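Local atomic coordinates of type II secretion system protein F (Vibrio cholerae, PDB entry 3C1Q), a protein that probably serves in the inner membrane complex of the type II secretion system, which exports toxins and proteases from the periplasm, this chain being its first cytoplasmic domain. Residues Glu77-Met82 against Glu97-Tyr102; Ala37-Ser42 against Arg46-Leu51; Arg55-Glu60 against Ser65-Asp70; Ile9-Leu14 against Glu104-Met109; Gly61-Asp66 against Ala85-Gly90. All coordinates share one frame; numbering follows the deposited sequence. Where two conformers were deposited one is given.

Contact 1 of 5, residues Glu77-Met82 against Glu97-Tyr102; sequences ELFRSM and ERLADY. With CA (calcium ion), chain G.
Leu99 drives its forked end against the ring of Phe79, and this pair forms the dense part of an antiparallel helix packing (156° between the short axes). CD1 of Leu99 sits over one face of the Phe79 ring, 4.1 Å from its centroid and 14° off the normal, a CH-pi contact; CD2 leans on the rim of the same face, 3.9 Å from Phe79 CD1. With CG of Phe79 anti to its backbone N (chi1 -167°), the ring reaches across to the facing helix. Met82 closes one flank, its CB 4.1 Å from Leu99 CD1. Beyond it the packing thins: the selenomethionine methyl CE merely approaches the guanidinium edge of exposed Arg98. Glu97 and Asp101 turn from the interface to bind a calcium ion through Glu97 OE2 (2.3 Å) and both carboxylate oxygens of Asp101, with three waters and Glu43 of the second subunit. Phe79 and Leu99 also touch Thr18 of helix 11-26, while Phe79 meets Leu68 of helix 64-68.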
# COMPACT_ATOMS: atom_id res chain seq x y z
N GLU B 77 -1.05 -21.56 -7.05
CA GLU B 77 -1.22 -22.58 -6.03
C GLU B 77 -0.53 -22.21 -4.72
O GLU B 77 -1.09 -22.42 -3.64
CB GLU B 77 -0.69 -23.91 -6.57
CG GLU B 77 -0.73 -25.07 -5.60
CD GLU B 77 -0.28 -26.36 -6.26
OE1 GLU B 77 -0.16 -26.39 -7.51
OE2 GLU B 77 -0.05 -27.36 -5.53
N LEU B 78 0.67 -21.65 -4.80
CA LEU B 78 1.38 -21.23 -3.59
C LEU B 78 0.62 -20.13 -2.86
O LEU B 78 0.44 -20.18 -1.65
CB LEU B 78 2.79 -20.73 -3.91
CG LEU B 78 3.62 -20.26 -2.71
CD1 LEU B 78 3.90 -21.42 -1.76
CD2 LEU B 78 4.91 -19.65 -3.20
N PHE B 79 0.16 -19.13 -3.61
CA PHE B 79 -0.55 -18.01 -3.01
C PHE B 79 -1.77 -18.55 -2.25
O PHE B 79 -1.98 -18.24 -1.09
CB PHE B 79 -0.96 -17.00 -4.09
CG PHE B 79 -1.43 -15.67 -3.55
CD1 PHE B 79 -0.71 -14.50 -3.79
CD2 PHE B 79 -2.63 -15.57 -2.85
CE1 PHE B 79 -1.15 -13.27 -3.31
CE2 PHE B 79 -3.08 -14.33 -2.36
CZ PHE B 79 -2.34 -13.18 -2.58
N ARG B 80 -2.56 -19.38 -2.93
CA ARG B 80 -3.82 -19.85 -2.37
C ARG B 80 -3.57 -20.82 -1.22
O ARG B 80 -4.33 -20.83 -0.24
CB ARG B 80 -4.70 -20.47 -3.46
CG ARG B 80 -5.06 -19.46 -4.51
CD ARG B 80 -6.05 -19.95 -5.52
NE ARG B 80 -5.40 -20.75 -6.53
CZ ARG B 80 -5.40 -22.07 -6.56
NH1 ARG B 80 -6.09 -22.76 -5.66
NH2 ARG B 80 -4.75 -22.69 -7.51
N SER B 81 -2.49 -21.59 -1.33
CA SER B 81 -2.09 -22.49 -0.25
C SER B 81 -1.72 -21.73 1.02
O SER B 81 -2.11 -22.13 2.11
CB SER B 81 -0.93 -23.37 -0.69
OG SER B 81 -1.39 -24.38 -1.56
N MSE B 82 -0.98 -20.64 0.85
CA MSE B 82 -0.57 -19.79 1.97
C MSE B 82 -1.82 -19.19 2.68
O MSE B 82 -1.95 -19.26 3.89
CB MSE B 82 0.41 -18.68 1.51
CG MSE B 82 1.85 -19.15 1.10
SE MSE B 82 2.66 -20.26 2.45
CE MSE B 82 2.47 -19.10 4.00
N GLU B 97 0.65 -10.55 5.20
CA GLU B 97 1.84 -9.69 5.27
C GLU B 97 2.99 -10.34 4.50
O GLU B 97 3.68 -9.68 3.71
CB GLU B 97 2.26 -9.45 6.72
CG GLU B 97 3.52 -8.58 6.87
CD GLU B 97 3.39 -7.23 6.20
OE1 GLU B 97 2.27 -6.63 6.24
OE2 GLU B 97 4.40 -6.78 5.61
N ARG B 98 3.22 -11.63 4.75
CA ARG B 98 4.30 -12.34 4.04
C ARG B 98 4.06 -12.41 2.54
O ARG B 98 5.00 -12.27 1.75
CB ARG B 98 4.51 -13.72 4.62
CG ARG B 98 5.14 -13.68 6.02
CD ARG B 98 5.90 -14.96 6.33
NE ARG B 98 4.99 -16.05 6.62
CZ ARG B 98 4.32 -16.18 7.77
NH1 ARG B 98 4.45 -15.28 8.75
NH2 ARG B 98 3.52 -17.21 7.94
N LEU B 99 2.80 -12.59 2.13
CA LEU B 99 2.47 -12.62 0.71
C LEU B 99 2.70 -11.23 0.08
O LEU B 99 3.20 -11.11 -1.04
CB LEU B 99 1.02 -13.05 0.51
CG LEU B 99 0.78 -14.54 0.64
CD1 LEU B 99 -0.72 -14.84 0.86
CD2 LEU B 99 1.33 -15.31 -0.58
N ALA B 100 2.37 -10.18 0.82
CA ALA B 100 2.61 -8.80 0.38
C ALA B 100 4.11 -8.52 0.20
O ALA B 100 4.55 -7.95 -0.83
CB ALA B 100 1.97 -7.82 1.40
N ASP B 101 4.90 -8.90 1.20
CA ASP B 101 6.35 -8.74 1.16
C ASP B 101 6.92 -9.48 -0.02
O ASP B 101 7.78 -8.96 -0.74
CB ASP B 101 7.01 -9.27 2.43
CG ASP B 101 6.84 -8.34 3.62
OD1 ASP B 101 6.63 -7.13 3.42
OD2 ASP B 101 6.97 -8.82 4.75
N TYR B 102 6.44 -10.71 -0.22
CA TYR B 102 6.91 -11.58 -1.32
C TYR B 102 6.57 -10.95 -2.67
O TYR B 102 7.42 -10.81 -3.54
CB TYR B 102 6.26 -12.96 -1.21
CG TYR B 102 6.53 -13.86 -2.39
CD1 TYR B 102 7.74 -14.53 -2.52
CD2 TYR B 102 5.58 -14.02 -3.40
CE1 TYR B 102 7.99 -15.35 -3.62
CE2 TYR B 102 5.83 -14.84 -4.49
CZ TYR B 102 7.03 -15.49 -4.60
OH TYR B 102 7.25 -16.31 -5.70
CA CA G . 6.64 -6.59 5.89
O HOH W 1 6.08 -5.38 7.96
O HOH W 2 7.02 -8.26 7.70
O HOH W 3 6.48 -4.39 5.01

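Contact 2 of 5, residues Ala37-Ser42 against Arg46-Leu51; sequences AVAEQS and RIRTML
Ala39 and Arg48 bring their CA atoms to 4.6 Å as helix 31-40 ends and helix 45-59 begins, two consecutive helices joined by a short turn in the all-helical domain. At the inner side, CG1 of Val38 meets CD1 of Leu51 at 3.5 Å, the two branched side chains crossing at a slant. Having CG1 anti to the backbone N (chi1 -176°) puts that methyl, rather than CG2, on the leucine. Beside them the small Ala39 lets the second helix come near, its CB 3.9 Å from Leu51 CB. Val38 also touches Gln20 and Leu24 of helix 11-26 in the buried core.

Nearer the turn, the OG of Ser42 lies against CB and CG2 of Ile47 and accepts a weak hydrogen bond from Lys44 N. The outer side is polar. The aliphatic part of Arg48 runs past the carbonyl of Ala39, with CG 3.4 Å from Ala39 O, before a bend at chi3 (58°) turns the guanidinium toward the end of helix 31-40. There Ser42 O lies in plane at the guanidinium edge; a water 2.8 Å from Ser42 O, within reach of Ala39 O too, takes a weak bond from Arg48 NH1. The direct bond from Arg48 NH1 to Ser42 O is weak, 3.4 Å long with 128° at the hydrogen.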
# COMPACT_ATOMS: atom_id res chain seq x y z
N ALA B 37 -12.87 -2.28 0.15
CA ALA B 37 -11.96 -1.17 -0.00
C ALA B 37 -10.98 -1.38 -1.15
O ALA B 37 -10.79 -0.48 -1.98
CB ALA B 37 -11.19 -0.92 1.33
N VAL B 38 -10.36 -2.56 -1.24
CA VAL B 38 -9.37 -2.79 -2.31
C VAL B 38 -10.07 -2.69 -3.70
O VAL B 38 -9.54 -2.06 -4.64
CB VAL B 38 -8.58 -4.14 -2.13
CG1 VAL B 38 -7.51 -4.28 -3.20
CG2 VAL B 38 -7.95 -4.22 -0.72
N ALA B 39 -11.28 -3.23 -3.79
CA ALA B 39 -12.09 -3.12 -5.00
C ALA B 39 -12.38 -1.67 -5.38
O ALA B 39 -12.15 -1.27 -6.52
CB ALA B 39 -13.43 -3.87 -4.83
N GLU B 40 -12.89 -0.90 -4.43
CA GLU B 40 -13.26 0.50 -4.65
C GLU B 40 -12.09 1.34 -5.09
O GLU B 40 -12.27 2.34 -5.77
CB GLU B 40 -13.77 1.12 -3.34
CG GLU B 40 -15.10 0.60 -2.84
CD GLU B 40 -15.41 1.07 -1.42
OE1 GLU B 40 -14.47 1.43 -0.67
OE2 GLU B 40 -16.60 1.07 -1.05
N GLN B 41 -10.89 0.96 -4.63
CA GLN B 41 -9.68 1.72 -4.91
C GLN B 41 -8.93 1.30 -6.19
O GLN B 41 -7.92 1.89 -6.53
CB GLN B 41 -8.74 1.65 -3.70
CG GLN B 41 -9.32 2.32 -2.45
CD GLN B 41 -8.47 2.13 -1.23
OE1 GLN B 41 -7.24 2.07 -1.33
NE2 GLN B 41 -9.10 2.01 -0.07
N SER B 42 -9.44 0.31 -6.91
CA SER B 42 -8.72 -0.21 -8.07
C SER B 42 -8.94 0.64 -9.31
O SER B 42 -10.06 1.02 -9.58
CB SER B 42 -9.17 -1.65 -8.38
OG SER B 42 -8.29 -2.22 -9.36
N ARG B 46 -10.97 -4.92 -14.53
CA ARG B 46 -10.95 -6.38 -14.41
C ARG B 46 -10.64 -6.79 -12.98
O ARG B 46 -11.15 -7.79 -12.47
CB ARG B 46 -9.89 -7.01 -15.31
CG ARG B 46 -10.24 -7.14 -16.77
CD ARG B 46 -9.18 -8.01 -17.47
NE ARG B 46 -9.61 -8.53 -18.75
CZ ARG B 46 -10.33 -9.65 -18.92
NH1 ARG B 46 -10.75 -10.38 -17.88
NH2 ARG B 46 -10.65 -10.03 -20.14
N ILE B 47 -9.75 -6.02 -12.36
CA ILE B 47 -9.31 -6.32 -11.00
C ILE B 47 -10.44 -5.99 -10.03
O ILE B 47 -10.72 -6.77 -9.12
CB ILE B 47 -8.03 -5.58 -10.63
CG1 ILE B 47 -6.86 -6.12 -11.47
CG2 ILE B 47 -7.75 -5.73 -9.12
CD1 ILE B 47 -5.55 -5.38 -11.26
N ARG B 48 -11.10 -4.84 -10.24
CA ARG B 48 -12.27 -4.47 -9.44
C ARG B 48 -13.34 -5.56 -9.50
O ARG B 48 -13.86 -6.00 -8.47
CB ARG B 48 -12.84 -3.12 -9.91
CG ARG B 48 -13.99 -2.63 -9.04
CD ARG B 48 -14.33 -1.18 -9.32
NE ARG B 48 -14.68 -1.00 -10.72
CZ ARG B 48 -13.92 -0.43 -11.67
NH1 ARG B 48 -12.71 0.07 -11.41
NH2 ARG B 48 -14.40 -0.35 -12.91
N THR B 49 -13.65 -6.02 -10.70
CA THR B 49 -14.64 -7.08 -10.87
C THR B 49 -14.29 -8.32 -10.07
O THR B 49 -15.15 -8.92 -9.41
CB THR B 49 -14.70 -7.46 -12.35
OG1 THR B 49 -15.20 -6.34 -13.07
CG2 THR B 49 -15.61 -8.64 -12.57
N MSE B 50 -13.03 -8.73 -10.17
CA MSE B 50 -12.54 -9.91 -9.48
C MSE B 50 -12.69 -9.74 -7.98
O MSE B 50 -13.19 -10.63 -7.32
CB MSE B 50 -11.07 -10.15 -9.82
CG MSE B 50 -10.41 -11.25 -9.03
SE MSE B 50 -8.58 -11.48 -9.66
CE MSE B 50 -7.79 -9.85 -8.89
N LEU B 51 -12.27 -8.59 -7.46
CA LEU B 51 -12.32 -8.35 -6.01
C LEU B 51 -13.75 -8.25 -5.47
O LEU B 51 -14.05 -8.74 -4.38
CB LEU B 51 -11.50 -7.12 -5.65
CG LEU B 51 -9.99 -7.35 -5.85
CD1 LEU B 51 -9.24 -6.04 -5.70
CD2 LEU B 51 -9.47 -8.42 -4.89
O HOH W 4 -12.62 1.33 -8.43

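Contact 3 of 5, residues Arg55-Glu60 against Ser65-Asp70; sequences RAKVTE and SDSLGD
Lys57 reaches over to Asp70 in a salt bridge, NZ lying 2.8 Å from OD2. The ammonium meets OD2 on its syn side, 25° out of the carboxylate plane, after the lysine chain bends at chi3 (77°). A water takes a second hydrogen bond from Lys57 NZ at 2.7 Å and donates to Asp66 OD2 at 3.2 Å, thereby linking the amine to another acid. Tyr62 adds a cation-pi contact; the charge is probably offset mainly by Asp70, with Asp66 joined through the water. Nearer the lysine backbone, Ser67 OG packs 3.3 Å from Lys57 CB; the polar need of this hydroxyl is met by Thr63 O. Within helix 45-59, Ala56 O accepts from both Glu60 N and Thr59 OG1, the latter at 2.7 Å. The contact thus joins the last turns of helix 45-59 to helix 64-68 and the residues that follow it, with Val58 resting on Leu35 of helix 31-40 and Leu68 on Arg80 of helix 77-89.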
# COMPACT_ATOMS: atom_id res chain seq x y z
N ARG B 55 -15.22 -10.81 -2.82
CA ARG B 55 -15.90 -10.28 -1.64
C ARG B 55 -17.29 -10.87 -1.48
O ARG B 55 -17.69 -11.24 -0.37
CB ARG B 55 -16.02 -8.77 -1.68
CG ARG B 55 -16.55 -8.26 -0.33
CD ARG B 55 -17.02 -6.85 -0.32
NE ARG B 55 -18.02 -6.73 0.74
CZ ARG B 55 -19.10 -5.95 0.69
NH1 ARG B 55 -19.95 -5.95 1.71
NH2 ARG B 55 -19.32 -5.15 -0.35
N ALA B 56 -18.04 -10.92 -2.58
CA ALA B 56 -19.39 -11.48 -2.54
C ALA B 56 -19.32 -12.92 -1.99
O ALA B 56 -20.06 -13.27 -1.06
CB ALA B 56 -20.01 -11.45 -3.92
N LYS B 57 -18.38 -13.71 -2.49
CA LYS B 57 -18.26 -15.10 -2.05
C LYS B 57 -17.90 -15.22 -0.57
O LYS B 57 -18.43 -16.07 0.14
CB LYS B 57 -17.27 -15.87 -2.92
CG LYS B 57 -17.83 -16.19 -4.31
CD LYS B 57 -16.95 -17.14 -5.08
CE LYS B 57 -17.08 -18.57 -4.63
NZ LYS B 57 -16.61 -19.54 -5.66
N VAL B 58 -17.01 -14.35 -0.10
CA VAL B 58 -16.61 -14.35 1.31
C VAL B 58 -17.81 -14.03 2.20
O VAL B 58 -18.01 -14.67 3.22
CB VAL B 58 -15.46 -13.36 1.55
CG1 VAL B 58 -15.30 -13.05 3.05
CG2 VAL B 58 -14.16 -13.95 0.94
N THR B 59 -18.62 -13.05 1.80
CA THR B 59 -19.83 -12.71 2.58
C THR B 59 -20.84 -13.86 2.59
O THR B 59 -21.63 -13.98 3.53
CB THR B 59 -20.51 -11.43 2.06
OG1 THR B 59 -21.15 -11.69 0.80
CG2 THR B 59 -19.48 -10.29 1.90
N GLU B 60 -20.80 -14.71 1.56
CA GLU B 60 -21.69 -15.88 1.48
C GLU B 60 -21.16 -17.10 2.24
O GLU B 60 -21.86 -18.12 2.36
CB GLU B 60 -21.94 -16.24 0.01
CG GLU B 60 -22.77 -15.19 -0.72
CD GLU B 60 -22.60 -15.22 -2.23
OE1 GLU B 60 -21.93 -16.15 -2.77
OE2 GLU B 60 -23.12 -14.30 -2.91
N SER B 65 -9.33 -18.33 0.50
CA SER B 65 -8.56 -19.29 -0.30
C SER B 65 -9.43 -20.02 -1.33
O SER B 65 -9.01 -20.20 -2.48
CB SER B 65 -7.84 -20.32 0.60
OG SER B 65 -8.74 -21.00 1.46
N ASP B 66 -10.64 -20.42 -0.95
CA ASP B 66 -11.50 -21.14 -1.88
C ASP B 66 -11.96 -20.18 -3.00
O ASP B 66 -11.93 -20.53 -4.19
CB ASP B 66 -12.70 -21.74 -1.13
CG ASP B 66 -13.55 -22.66 -1.98
OD1 ASP B 66 -12.97 -23.36 -2.83
OD2 ASP B 66 -14.78 -22.69 -1.77
N SER B 67 -12.33 -18.97 -2.60
CA SER B 67 -12.77 -17.93 -3.55
C SER B 67 -11.68 -17.58 -4.57
O SER B 67 -11.95 -17.48 -5.77
CB SER B 67 -13.23 -16.68 -2.81
OG SER B 67 -14.31 -16.96 -1.92
N LEU B 68 -10.43 -17.44 -4.11
CA LEU B 68 -9.32 -17.10 -5.01
C LEU B 68 -9.08 -18.16 -6.07
O LEU B 68 -8.45 -17.89 -7.09
CB LEU B 68 -8.03 -16.88 -4.22
CG LEU B 68 -8.03 -15.75 -3.20
CD1 LEU B 68 -6.66 -15.67 -2.51
CD2 LEU B 68 -8.41 -14.41 -3.82
N GLY B 69 -9.56 -19.38 -5.82
CA GLY B 69 -9.44 -20.48 -6.75
C GLY B 69 -10.20 -20.29 -8.05
O GLY B 69 -9.95 -21.00 -9.02
N ASP B 70 -11.15 -19.36 -8.06
CA ASP B 70 -11.80 -18.95 -9.31
C ASP B 70 -10.88 -18.11 -10.24
O ASP B 70 -11.22 -17.88 -11.40
CB ASP B 70 -13.10 -18.21 -9.02
CG ASP B 70 -14.16 -19.10 -8.37
OD1 ASP B 70 -13.97 -20.33 -8.30
OD2 ASP B 70 -15.19 -18.56 -7.91
O HOH W 5 -15.83 -21.96 -4.67

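Contact 4 of 5, residues Ile9-Leu14 against Glu104-Met109; sequences ISTPDL and ENRQKM
Gln107 lays its amide against Pro12, OE1 coming 3.1 Å from Pro12 CD and 3.2 Å from Pro12 N, a nitrogen that has no hydrogen to give. CD of the glutamine lies 3.8 Å from Pro12 CB. A bend at chi2 (51°) folds the amide back along the start of helix 11-26. Thr11 fills the middle: its CG2 touches Gln107 OE1 at 3.5 Å and lies 3.6 Å from Gln107 CA, close to the facing backbone. Its OG1 is the branch nearer Arg106, whose extended chain crosses at about a right angle, NH1 3.5 Å from Thr11 OG1.

Farther out, the N-terminal turn is set by Ser10, the N-cap, whose OG accepts from Asp13 N at 3.2 Å. Asp13 in turn forms a salt bridge with Lys44. On the long helix, in the conformer given, Lys108 NZ pairs with Glu104 OE2 at 3.2 Å, and Glu104 also meets Arg19; Lys108 donates to Gln107 of the second subunit. With no clear hydrogen bond between the two segments, the join of helix 11-26 to helix 92-121 relies on close van der Waals fit of a methyl, a proline ring and an amide, with salt bridges around it.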
# COMPACT_ATOMS: atom_id res chain seq x y z
N ILE B 9 -3.01 -10.78 -14.27
CA ILE B 9 -2.71 -9.38 -14.00
C ILE B 9 -1.20 -9.18 -13.90
O ILE B 9 -0.44 -10.14 -13.84
CB ILE B 9 -3.43 -8.86 -12.72
CG1 ILE B 9 -2.86 -9.50 -11.45
CG2 ILE B 9 -4.96 -9.09 -12.82
CD1 ILE B 9 -3.39 -8.88 -10.15
N SER B 10 -0.77 -7.92 -13.88
CA SER B 10 0.65 -7.62 -13.90
C SER B 10 1.27 -7.85 -12.53
O SER B 10 0.58 -7.92 -11.52
CB SER B 10 0.89 -6.18 -14.36
OG SER B 10 0.36 -5.26 -13.43
N THR B 11 2.59 -7.99 -12.52
CA THR B 11 3.36 -8.14 -11.29
C THR B 11 3.12 -6.94 -10.37
O THR B 11 2.84 -7.14 -9.18
CB THR B 11 4.86 -8.36 -11.62
OG1 THR B 11 4.96 -9.47 -12.52
CG2 THR B 11 5.69 -8.65 -10.38
N PRO B 12 3.21 -5.70 -10.90
CA PRO B 12 2.84 -4.58 -10.02
C PRO B 12 1.42 -4.61 -9.48
O PRO B 12 1.20 -4.23 -8.33
CB PRO B 12 3.05 -3.33 -10.89
CG PRO B 12 3.38 -3.78 -12.22
CD PRO B 12 3.69 -5.24 -12.21
N ASP B 13 0.47 -5.05 -10.28
CA ASP B 13 -0.91 -5.02 -9.80
C ASP B 13 -1.17 -6.10 -8.77
O ASP B 13 -1.93 -5.88 -7.83
CB ASP B 13 -1.90 -5.06 -10.95
CG ASP B 13 -2.08 -3.69 -11.59
OD1 ASP B 13 -2.04 -2.67 -10.85
OD2 ASP B 13 -2.26 -3.65 -12.81
N LEU B 14 -0.54 -7.27 -8.90
CA LEU B 14 -0.65 -8.26 -7.81
C LEU B 14 -0.03 -7.73 -6.52
O LEU B 14 -0.61 -7.89 -5.44
CB LEU B 14 0.00 -9.60 -8.18
CG LEU B 14 -0.18 -10.69 -7.12
CD1 LEU B 14 -1.67 -11.03 -6.94
CD2 LEU B 14 0.63 -11.92 -7.49
N GLU B 104 5.82 -7.78 -3.29
CA GLU B 104 6.55 -6.50 -3.40
C GLU B 104 7.97 -6.73 -3.88
O GLU B 104 8.47 -6.06 -4.79
CB GLU B 104 6.61 -5.79 -2.03
CG GLU B 104 7.47 -4.52 -2.00
CD GLU B 104 7.67 -3.92 -0.60
OE1 GLU B 104 6.95 -4.29 0.31
OE2 GLU B 104 8.56 -3.07 -0.41
N ASN B 105 8.63 -7.68 -3.24
CA ASN B 105 10.00 -8.06 -3.58
C ASN B 105 10.09 -8.50 -5.02
O ASN B 105 10.99 -8.08 -5.74
CB ASN B 105 10.48 -9.20 -2.68
CG ASN B 105 11.88 -9.69 -3.03
OD1 ASN B 105 12.09 -10.83 -3.51
ND2 ASN B 105 12.85 -8.83 -2.78
N ARG B 106 9.15 -9.35 -5.44
CA ARG B 106 9.12 -9.86 -6.80
C ARG B 106 8.98 -8.70 -7.80
O ARG B 106 9.70 -8.63 -8.79
CB ARG B 106 7.97 -10.86 -6.95
CG ARG B 106 7.90 -11.51 -8.28
CD ARG B 106 7.09 -12.80 -8.25
NE ARG B 106 7.38 -13.56 -9.46
CZ ARG B 106 6.83 -13.31 -10.65
NH1 ARG B 106 5.93 -12.35 -10.80
NH2 ARG B 106 7.19 -14.05 -11.69
N GLN B 107 8.06 -7.79 -7.52
CA GLN B 107 7.87 -6.60 -8.36
C GLN B 107 9.15 -5.77 -8.46
O GLN B 107 9.54 -5.33 -9.54
CB GLN B 107 6.71 -5.75 -7.83
CG GLN B 107 6.60 -4.31 -8.39
CD GLN B 107 6.64 -4.23 -9.90
OE1 GLN B 107 6.35 -5.21 -10.60
NE2 GLN B 107 7.01 -3.05 -10.42
N LYS B 108 9.79 -5.53 -7.32
CA LYS B 108 10.98 -4.70 -7.30
C LYS B 108 12.11 -5.32 -8.10
O LYS B 108 12.73 -4.66 -8.94
CB LYS B 108 11.46 -4.46 -5.87
CG LYS B 108 10.53 -3.61 -5.01
CD LYS B 108 11.28 -2.84 -3.93
CE LYS B 108 10.34 -2.34 -2.84
NZ LYS B 108 9.05 -1.75 -3.33
N MSE B 109 12.37 -6.61 -7.85
CA MSE B 109 13.49 -7.28 -8.48
C MSE B 109 13.23 -7.48 -9.98
O MSE B 109 14.15 -7.36 -10.79
CB MSE B 109 13.76 -8.61 -7.77
CG MSE B 109 14.15 -8.45 -6.28
SE MSE B 109 15.86 -7.50 -5.97
CE MSE B 109 17.00 -8.73 -6.96

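Contact 5 of 5, residues Gly61-Asp66 against Ala85-Gly90; sequences GYTLSD and AGEKSG
The carboxylate of Glu87 meets the N-terminus of helix 64-68 next to its N-cap, Thr63, its two oxygens gripping consecutive backbone amides of the opening turn. OE2 uses its syn lone pair to accept from Leu64 N at 2.8 Å. OE1 accepts from Ser65 N at 2.9 Å, this donor standing 32° out of the carboxylate plane on the syn side, in a nearly straight bond (166° at the hydrogen). The hydroxyl of Ser65 gives OE1 a second bond, arriving almost along the C-O axis. Thr63 CB also lies by the carboxylate, 3.5 Å from both Glu87 OE1 and Glu87 OE2.

As the N-cap, Thr63 accepts at OG1 from Asp66 N at 3.1 Å. The first turn therefore has its amides shared between a local cap and a glutamate from a distant helix, and the positive end of the helix dipole would be expected to stabilise the charge on Glu87. Glu87 spans the gap because its chain is extended beyond CG (chi2 -178°). Gly61 and Gly90, both at positive phi, close Schellman motifs at the ends of helix 45-59 and helix 77-89. Leu64 and Ser65 pack on Val83. Next to the bonded amide, the CB of Leu64 comes to 3.3 Å from Glu87 OE2.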
# COMPACT_ATOMS: atom_id res chain seq x y z
N GLY B 61 -19.94 -17.00 2.78
CA GLY B 61 -19.35 -18.04 3.63
C GLY B 61 -18.23 -18.87 3.02
O GLY B 61 -17.66 -19.76 3.68
N TYR B 62 -17.89 -18.58 1.77
CA TYR B 62 -16.71 -19.19 1.17
C TYR B 62 -15.47 -18.61 1.82
O TYR B 62 -15.44 -17.43 2.15
CB TYR B 62 -16.67 -18.90 -0.32
CG TYR B 62 -17.77 -19.56 -1.11
CD1 TYR B 62 -17.66 -20.87 -1.51
CD2 TYR B 62 -18.93 -18.86 -1.47
CE1 TYR B 62 -18.65 -21.47 -2.24
CE2 TYR B 62 -19.92 -19.45 -2.20
CZ TYR B 62 -19.78 -20.76 -2.59
OH TYR B 62 -20.78 -21.36 -3.32
N THR B 63 -14.44 -19.43 1.99
CA THR B 63 -13.17 -18.90 2.47
C THR B 63 -12.50 -18.03 1.40
O THR B 63 -12.84 -18.09 0.21
CB THR B 63 -12.21 -20.00 2.88
OG1 THR B 63 -12.10 -20.93 1.79
CG2 THR B 63 -12.68 -20.71 4.14
N LEU B 64 -11.57 -17.20 1.82
CA LEU B 64 -10.80 -16.42 0.88
C LEU B 64 -10.03 -17.35 -0.06
O LEU B 64 -10.08 -17.18 -1.28
CB LEU B 64 -9.86 -15.47 1.59
CG LEU B 64 -9.01 -14.58 0.68
CD1 LEU B 64 -9.86 -13.73 -0.26
CD2 LEU B 64 -8.06 -13.69 1.50
N SER B 65 -9.33 -18.33 0.50
CA SER B 65 -8.56 -19.29 -0.30
C SER B 65 -9.43 -20.02 -1.33
O SER B 65 -9.01 -20.20 -2.48
CB SER B 65 -7.84 -20.32 0.60
OG SER B 65 -8.74 -21.00 1.46
N ASP B 66 -10.64 -20.42 -0.95
CA ASP B 66 -11.50 -21.14 -1.88
C ASP B 66 -11.96 -20.18 -3.00
O ASP B 66 -11.93 -20.53 -4.19
CB ASP B 66 -12.70 -21.74 -1.13
CG ASP B 66 -13.55 -22.66 -1.98
OD1 ASP B 66 -12.97 -23.36 -2.83
OD2 ASP B 66 -14.78 -22.69 -1.77
N ALA B 85 -3.60 -21.83 4.68
CA ALA B 85 -2.90 -22.10 5.95
C ALA B 85 -3.22 -21.03 6.98
O ALA B 85 -3.48 -21.34 8.13
CB ALA B 85 -1.36 -22.24 5.75
N GLY B 86 -3.20 -19.76 6.56
CA GLY B 86 -3.56 -18.65 7.46
C GLY B 86 -5.00 -18.70 7.97
O GLY B 86 -5.25 -18.52 9.17
N GLU B 87 -5.95 -18.95 7.08
CA GLU B 87 -7.35 -19.02 7.48
C GLU B 87 -7.55 -20.18 8.45
O GLU B 87 -8.18 -20.02 9.48
CB GLU B 87 -8.28 -19.17 6.27
CG GLU B 87 -8.30 -17.94 5.40
CD GLU B 87 -9.25 -18.06 4.25
OE1 GLU B 87 -8.95 -18.83 3.31
OE2 GLU B 87 -10.31 -17.39 4.28
N LYS B 88 -7.00 -21.34 8.13
CA LYS B 88 -7.16 -22.51 8.99
C LYS B 88 -6.60 -22.27 10.41
O LYS B 88 -7.23 -22.68 11.41
CB LYS B 88 -6.49 -23.74 8.34
CG LYS B 88 -6.71 -25.04 9.11
CD LYS B 88 -6.17 -26.23 8.35
CE LYS B 88 -6.57 -27.54 9.02
NZ LYS B 88 -5.60 -28.65 8.73
N SER B 89 -5.45 -21.61 10.49
CA SER B 89 -4.72 -21.41 11.75
C SER B 89 -5.14 -20.17 12.54
O SER B 89 -4.74 -20.01 13.70
CB SER B 89 -3.23 -21.30 11.43
OG SER B 89 -2.99 -20.14 10.65
N GLY B 90 -5.93 -19.30 11.93
CA GLY B 90 -6.30 -18.03 12.56
C GLY B 90 -5.18 -17.01 12.48
O GLY B 90 -5.07 -16.12 13.32

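Contacts 3 and 5 share Ser65 and Asp66, with centres 10 Å apart, so the short helix 64-68 is held from both helix 45-59 and helix 77-89. Contact 1 follows on helix 77-89 and touches both: Arg80 O packs 3.6 Å from Ser65 CB, and Arg80 CD lies 3.6 Å from Gly69 N. Helix 92-121 carries contact 1 on to contact 4, 13 Å away between centres. Contact 4 meets contact 2 where Ile47 CD1 packs 3.7 Å from Asp13 CB. Glu97 and Asp101 of contact 1 bind a calcium ion with Glu43 of the second subunit; the side chain of Ser42 in contact 2 lies about 8 Å from a different calcium ion.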